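Local coordinates for sensor protein (Rhodopseudomonas palustris, PDB 2OOL) that binds the bilin chromophore biliverdin in its PAS-GAF module as a bacteriophytochrome photoreceptor, and probably acts through its complete chain as a light-regulated histidine kinase, at residues A[45-50]-A[128-133]; A[52-57]-A[75-80]. All blocks are in the same frame, centred on the assembly; numbering follows the deposited sequence.

Both contacts belong to the PAS domain of the chromophore-binding fragment. Contact 1 pairs two central strands of the antiparallel PAS sheet. Contact 2 fastens the segment 75-80 to the turn before strand 55-59 and to that strand's first residue; strand 55-59 is the neighbour of 44-48. Their centres are about 9 Å apart, and contact 2 is nested in the chain between the two halves of contact 1. They join at Val47. Ala56 and Ser57 both face it, a classic beta bulge, and Val47 O lies 2.8 Å from Ala56 N. Leu131 CD2 also packs on Ile78 CD1 at 3.8 Å. In contact 1 the side chain of Glu132 is about 13 Å from the bound LBV, the bilin.

Contact 1: A[45-50]-A[128-133]; sequences LFVVSE and IVILEL
Phe46 and Leu131 form the hydrogen-bonded pair at the heart of this antiparallel ladder. Phe46 N donates to Leu131 O at 2.9 Å, and Leu131 N returns a bond to Phe46 O at 2.7 Å. Farther along, Val48 N reaches Val129 O. The tight part is apolar and buried. Leu45 has CG anti to the backbone N (chi1 -177°), which lays its isobutyl group along the aliphatic stem of Glu132. Leu45 CG also meets Ile130 CG2 at 3.8 Å. A serine in place of Leu45 would probably open a gap beside Ile130 CG2 and leave the Glu132 stem without its apolar neighbour. The carboxylate of Glu132 is buried at this end, where Ser260 OG and the backbone N atoms of Val261 and Leu262 bind it. On the face shared by Phe46 and Leu131, Phe46 CE2 touches Leu133 CD1 at 3.9 Å. The partly exposed end is looser. There Glu50 reaches across Val129 at about a right angle, and its carboxylate is salt-bridged to Arg124. The chemistry implies a PAS sheet core held by backbone bonds and apolar packing, with a buried acid that ties the strand to the 260-262 segment.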
loop_
_atom_site.group_PDB
_atom_site.type_symbol
_atom_site.label_atom_id
_atom_site.label_comp_id
_atom_site.label_asym_id
_atom_site.label_seq_id
_atom_site.Cartn_x
_atom_site.Cartn_y
_atom_site.Cartn_z
ATOM N N LEU A 45 -3.519 -27.174 6.929
ATOM C CA LEU A 45 -2.069 -27.299 6.705
ATOM C C LEU A 45 -1.692 -28.621 6.039
ATOM O O LEU A 45 -2.201 -29.670 6.421
ATOM C CB LEU A 45 -1.319 -27.163 8.042
ATOM C CG LEU A 45 0.198 -27.189 8.093
ATOM C CD1 LEU A 45 0.664 -26.403 9.319
ATOM C CD2 LEU A 45 0.806 -28.645 8.087
ATOM N N PHE A 46 -0.777 -28.541 5.065
ATOM C CA PHE A 46 -0.212 -29.708 4.406
ATOM C C PHE A 46 1.289 -29.584 4.443
ATOM O O PHE A 46 1.834 -28.505 4.229
ATOM C CB PHE A 46 -0.628 -29.715 2.953
ATOM C CG PHE A 46 -2.104 -29.768 2.751
ATOM C CD1 PHE A 46 -2.726 -30.976 2.449
ATOM C CD2 PHE A 46 -2.881 -28.615 2.858
ATOM C CE1 PHE A 46 -4.082 -31.038 2.213
ATOM C CE2 PHE A 46 -4.268 -28.676 2.673
ATOM C CZ PHE A 46 -4.869 -29.859 2.355
ATOM N N VAL A 47 1.963 -30.660 4.771
ATOM C CA VAL A 47 3.362 -30.804 4.423
ATOM C C VAL A 47 3.397 -31.541 3.132
ATOM O O VAL A 47 2.759 -32.564 3.023
ATOM C CB VAL A 47 4.151 -31.585 5.501
ATOM C CG1 VAL A 47 5.588 -31.681 5.088
ATOM C CG2 VAL A 47 3.951 -30.859 6.916
ATOM N N VAL A 48 4.120 -31.021 2.151
ATOM C CA VAL A 48 4.256 -31.693 0.872
ATOM C C VAL A 48 5.727 -31.804 0.442
ATOM O O VAL A 48 6.555 -30.944 0.746
ATOM C CB VAL A 48 3.478 -30.964 -0.247
ATOM C CG1 VAL A 48 1.975 -30.873 0.086
ATOM C CG2 VAL A 48 4.040 -29.588 -0.445
ATOM N N SER A 49 6.039 -32.846 -0.306
ATOM C CA SER A 49 7.393 -33.042 -0.780
ATOM C C SER A 49 7.660 -32.138 -1.977
ATOM O O SER A 49 6.756 -31.802 -2.727
ATOM C CB SER A 49 7.596 -34.492 -1.178
ATOM O OG SER A 49 6.861 -34.736 -2.342
ATOM N N GLU A 50 8.919 -31.756 -2.158
ATOM C CA GLU A 50 9.271 -30.723 -3.139
ATOM C C GLU A 50 9.360 -31.327 -4.526
ATOM O O GLU A 50 9.396 -30.603 -5.519
ATOM C CB GLU A 50 10.620 -30.092 -2.777
ATOM C CG GLU A 50 10.602 -28.553 -2.684
ATOM C CD GLU A 50 11.786 -28.072 -1.884
ATOM O OE1 GLU A 50 11.636 -27.231 -0.964
ATOM O OE2 GLU A 50 12.888 -28.586 -2.158
ATOM N N ILE A 128 11.676 -29.359 4.576
ATOM C CA ILE A 128 10.309 -29.651 4.106
ATOM C C ILE A 128 9.538 -28.414 3.698
ATOM O O ILE A 128 9.917 -27.308 4.027
ATOM C CB ILE A 128 9.476 -30.446 5.172
ATOM C CG1 ILE A 128 9.365 -29.673 6.483
ATOM C CG2 ILE A 128 10.080 -31.863 5.392
ATOM C CD1 ILE A 128 8.228 -30.092 7.338
ATOM N N VAL A 129 8.389 -28.621 3.056
ATOM C CA VAL A 129 7.545 -27.541 2.559
ATOM C C VAL A 129 6.217 -27.661 3.223
ATOM O O VAL A 129 5.645 -28.728 3.220
ATOM C CB VAL A 129 7.335 -27.676 1.029
ATOM C CG1 VAL A 129 6.426 -26.574 0.518
ATOM C CG2 VAL A 129 8.699 -27.683 0.303
ATOM N N ILE A 130 5.740 -26.557 3.796
ATOM C CA ILE A 130 4.500 -26.505 4.516
ATOM C C ILE A 130 3.621 -25.549 3.701
ATOM O O ILE A 130 4.057 -24.454 3.375
ATOM C CB ILE A 130 4.700 -25.985 5.944
ATOM C CG1 ILE A 130 5.471 -26.996 6.811
ATOM C CG2 ILE A 130 3.351 -25.602 6.608
ATOM C CD1 ILE A 130 5.717 -26.604 8.278
ATOM N N LEU A 131 2.431 -26.008 3.326
ATOM C CA LEU A 131 1.430 -25.166 2.674
ATOM C C LEU A 131 0.281 -24.925 3.637
ATOM O O LEU A 131 -0.244 -25.860 4.221
ATOM C CB LEU A 131 0.926 -25.834 1.408
ATOM C CG LEU A 131 -0.289 -25.160 0.702
ATOM C CD1 LEU A 131 0.079 -23.788 0.119
ATOM C CD2 LEU A 131 -0.852 -26.031 -0.367
ATOM N N GLU A 132 -0.128 -23.685 3.796
ATOM C CA GLU A 132 -1.238 -23.403 4.660
ATOM C C GLU A 132 -2.316 -22.656 3.871
ATOM O O GLU A 132 -1.993 -21.806 3.073
ATOM C CB GLU A 132 -0.751 -22.581 5.848
ATOM C CG GLU A 132 0.191 -23.346 6.783
ATOM C CD GLU A 132 0.743 -22.479 7.894
ATOM O OE1 GLU A 132 1.650 -21.682 7.612
ATOM O OE2 GLU A 132 0.274 -22.604 9.040
ATOM N N LEU A 133 -3.576 -23.007 4.108
ATOM C CA LEU A 133 -4.721 -22.474 3.375
ATOM C C LEU A 133 -5.523 -21.621 4.299
ATOM O O LEU A 133 -6.044 -22.123 5.294
ATOM C CB LEU A 133 -5.599 -23.640 2.876
ATOM C CG LEU A 133 -5.015 -24.602 1.868
ATOM C CD1 LEU A 133 -6.112 -25.514 1.336
ATOM C CD2 LEU A 133 -4.312 -23.858 0.770
#

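Contact 2: A[52-57]-A[75-80]; sequences DLRIAS and NVPIAH
Ile55 and Asn75 meet through their backbones: Asn75 N donates to Ile55 O at 2.8 Å, in the carbonyl plane. Ile55 N bonds Val76 O at 2.9 Å, but it sits 36° above that carbonyl plane. Ile78 N donates to Leu53 O at 3.1 Å. These bonds lie around a single backbone bridge of Arg54 with Pro77. A water that accepts from Ala79 N and donates to Asp52 O adds a solvent-mediated link.

The side-chain polar contacts centre on Arg54. Its chain is extended from CG to NE, which carries NH1 out to Asn75 O at 2.8 Å. NH1 lies nearly in line with the C=O, but the bond bends at the hydrogen (144°). Pro77 CG lies over one guanidinium face, toward its rim. Asp52 OD2 is at the edge, in plane, in a long salt bridge to NE. Asn75 ND2 lies against the Arg54 methylenes, 3.5 Å from CD.

Apolar packing fills the inner side. Ile55 CG1 meets Ile78 CB at 4.1 Å, the two side chains crossing at about a right angle. Leu53 CB touches Ile78 CG2. Leu90 of helix 84-94 packs on both Leu53 and Ile78.

Main-chain bonds thus fasten this PAS-domain loop to the sheet, with aliphatic packing inside and a polar rim where Arg54 binds the Asn75 carbonyl and only loosely pairs with Asp52 of its own segment.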
loop_
_atom_site.group_PDB
_atom_site.type_symbol
_atom_site.label_atom_id
_atom_site.label_comp_id
_atom_site.label_asym_id
_atom_site.label_seq_id
_atom_site.Cartn_x
_atom_site.Cartn_y
_atom_site.Cartn_z
ATOM N N ASP A 52 7.328 -34.303 -6.338
ATOM C CA ASP A 52 6.014 -34.455 -6.961
ATOM C C ASP A 52 4.900 -34.002 -6.004
ATOM O O ASP A 52 3.712 -34.275 -6.222
ATOM C CB ASP A 52 5.825 -35.925 -7.352
ATOM C CG ASP A 52 6.573 -36.868 -6.408
ATOM O OD1 ASP A 52 6.663 -36.494 -5.193
ATOM O OD2 ASP A 52 7.087 -37.927 -6.889
ATOM N N LEU A 53 5.276 -33.311 -4.931
ATOM C CA LEU A 53 4.306 -32.648 -4.102
ATOM C C LEU A 53 3.299 -33.602 -3.426
ATOM O O LEU A 53 2.106 -33.303 -3.306
ATOM C CB LEU A 53 3.625 -31.561 -4.957
ATOM C CG LEU A 53 4.446 -30.273 -4.992
ATOM C CD1 LEU A 53 3.778 -29.187 -5.793
ATOM C CD2 LEU A 53 4.636 -29.774 -3.560
ATOM N N ARG A 54 3.794 -34.734 -2.955
ATOM C CA ARG A 54 2.954 -35.735 -2.307
ATOM C C ARG A 54 2.745 -35.343 -0.877
ATOM O O ARG A 54 3.635 -34.835 -0.278
ATOM C CB ARG A 54 3.622 -37.102 -2.353
ATOM C CG ARG A 54 3.640 -37.688 -3.744
ATOM C CD ARG A 54 4.299 -39.067 -3.855
ATOM N NE ARG A 54 4.100 -39.475 -5.243
ATOM C CZ ARG A 54 3.060 -40.171 -5.704
ATOM N NH1 ARG A 54 2.135 -40.665 -4.885
ATOM N NH2 ARG A 54 2.973 -40.417 -7.001
ATOM N N ILE A 55 1.603 -35.660 -0.306
ATOM C CA ILE A 55 1.274 -35.152 1.036
ATOM C C ILE A 55 1.999 -35.984 2.108
ATOM O O ILE A 55 1.909 -37.193 2.112
ATOM C CB ILE A 55 -0.256 -35.165 1.266
ATOM C CG1 ILE A 55 -0.942 -34.124 0.381
ATOM C CG2 ILE A 55 -0.591 -35.013 2.685
ATOM C CD1 ILE A 55 -2.419 -34.410 0.179
ATOM N N ALA A 56 2.672 -35.331 3.049
ATOM C CA ALA A 56 3.375 -36.101 4.097
ATOM C C ALA A 56 2.726 -35.933 5.467
ATOM O O ALA A 56 2.852 -36.790 6.325
ATOM C CB ALA A 56 4.892 -35.801 4.100
ATOM N N SER A 57 1.930 -34.889 5.630
ATOM C CA SER A 57 1.135 -34.714 6.832
ATOM C C SER A 57 0.014 -33.716 6.546
ATOM O O SER A 57 0.183 -32.863 5.661
ATOM C CB SER A 57 2.016 -34.152 7.963
ATOM O OG SER A 57 1.240 -33.723 9.062
ATOM N N ASN A 75 0.839 -39.620 1.268
ATOM C CA ASN A 75 1.535 -39.874 0.038
ATOM C C ASN A 75 0.758 -39.644 -1.252
ATOM O O ASN A 75 1.229 -40.025 -2.331
ATOM C CB ASN A 75 2.178 -41.275 0.041
ATOM C CG ASN A 75 3.495 -41.274 -0.643
ATOM O OD1 ASN A 75 3.917 -42.273 -1.250
ATOM N ND2 ASN A 75 4.166 -40.141 -0.577
ATOM N N VAL A 76 -0.406 -39.007 -1.154
ATOM C CA VAL A 76 -1.196 -38.682 -2.325
ATOM C C VAL A 76 -0.723 -37.359 -2.937
ATOM O O VAL A 76 -0.416 -36.421 -2.226
ATOM C CB VAL A 76 -2.696 -38.620 -1.970
ATOM C CG1 VAL A 76 -3.496 -38.207 -3.170
ATOM C CG2 VAL A 76 -3.154 -39.997 -1.468
ATOM N N PRO A 77 -0.622 -37.286 -4.263
ATOM C CA PRO A 77 -0.286 -35.996 -4.820
ATOM C C PRO A 77 -1.328 -34.885 -4.466
ATOM O O PRO A 77 -2.548 -35.076 -4.575
ATOM C CB PRO A 77 -0.220 -36.253 -6.312
ATOM C CG PRO A 77 -0.065 -37.689 -6.462
ATOM C CD PRO A 77 -0.732 -38.326 -5.288
ATOM N N ILE A 78 -0.853 -33.743 -4.021
ATOM C CA ILE A 78 -1.796 -32.722 -3.549
ATOM C C ILE A 78 -2.642 -32.228 -4.750
ATOM O O ILE A 78 -3.802 -31.848 -4.583
ATOM C CB ILE A 78 -1.100 -31.578 -2.810
ATOM C CG1 ILE A 78 -2.146 -30.740 -2.019
ATOM C CG2 ILE A 78 -0.282 -30.732 -3.770
ATOM C CD1 ILE A 78 -1.576 -29.652 -1.214
ATOM N N ALA A 79 -2.059 -32.313 -5.947
ATOM C CA ALA A 79 -2.680 -31.858 -7.193
ATOM C C ALA A 79 -3.985 -32.560 -7.479
ATOM O O ALA A 79 -4.769 -32.086 -8.283
ATOM C CB ALA A 79 -1.727 -32.039 -8.361
ATOM N N HIS A 80 -4.208 -33.713 -6.858
ATOM C CA HIS A 80 -5.487 -34.377 -6.993
ATOM C C HIS A 80 -6.648 -33.596 -6.394
ATOM O O HIS A 80 -7.777 -33.772 -6.842
ATOM C CB HIS A 80 -5.456 -35.793 -6.435
ATOM C CG HIS A 80 -4.678 -36.737 -7.283
ATOM N ND1 HIS A 80 -4.155 -37.909 -6.795
ATOM C CD2 HIS A 80 -4.306 -36.671 -8.582
ATOM C CE1 HIS A 80 -3.517 -38.544 -7.759
ATOM N NE2 HIS A 80 -3.580 -37.808 -8.852
HETATM O O HOH W 1 0.671 -33.093 -6.526
#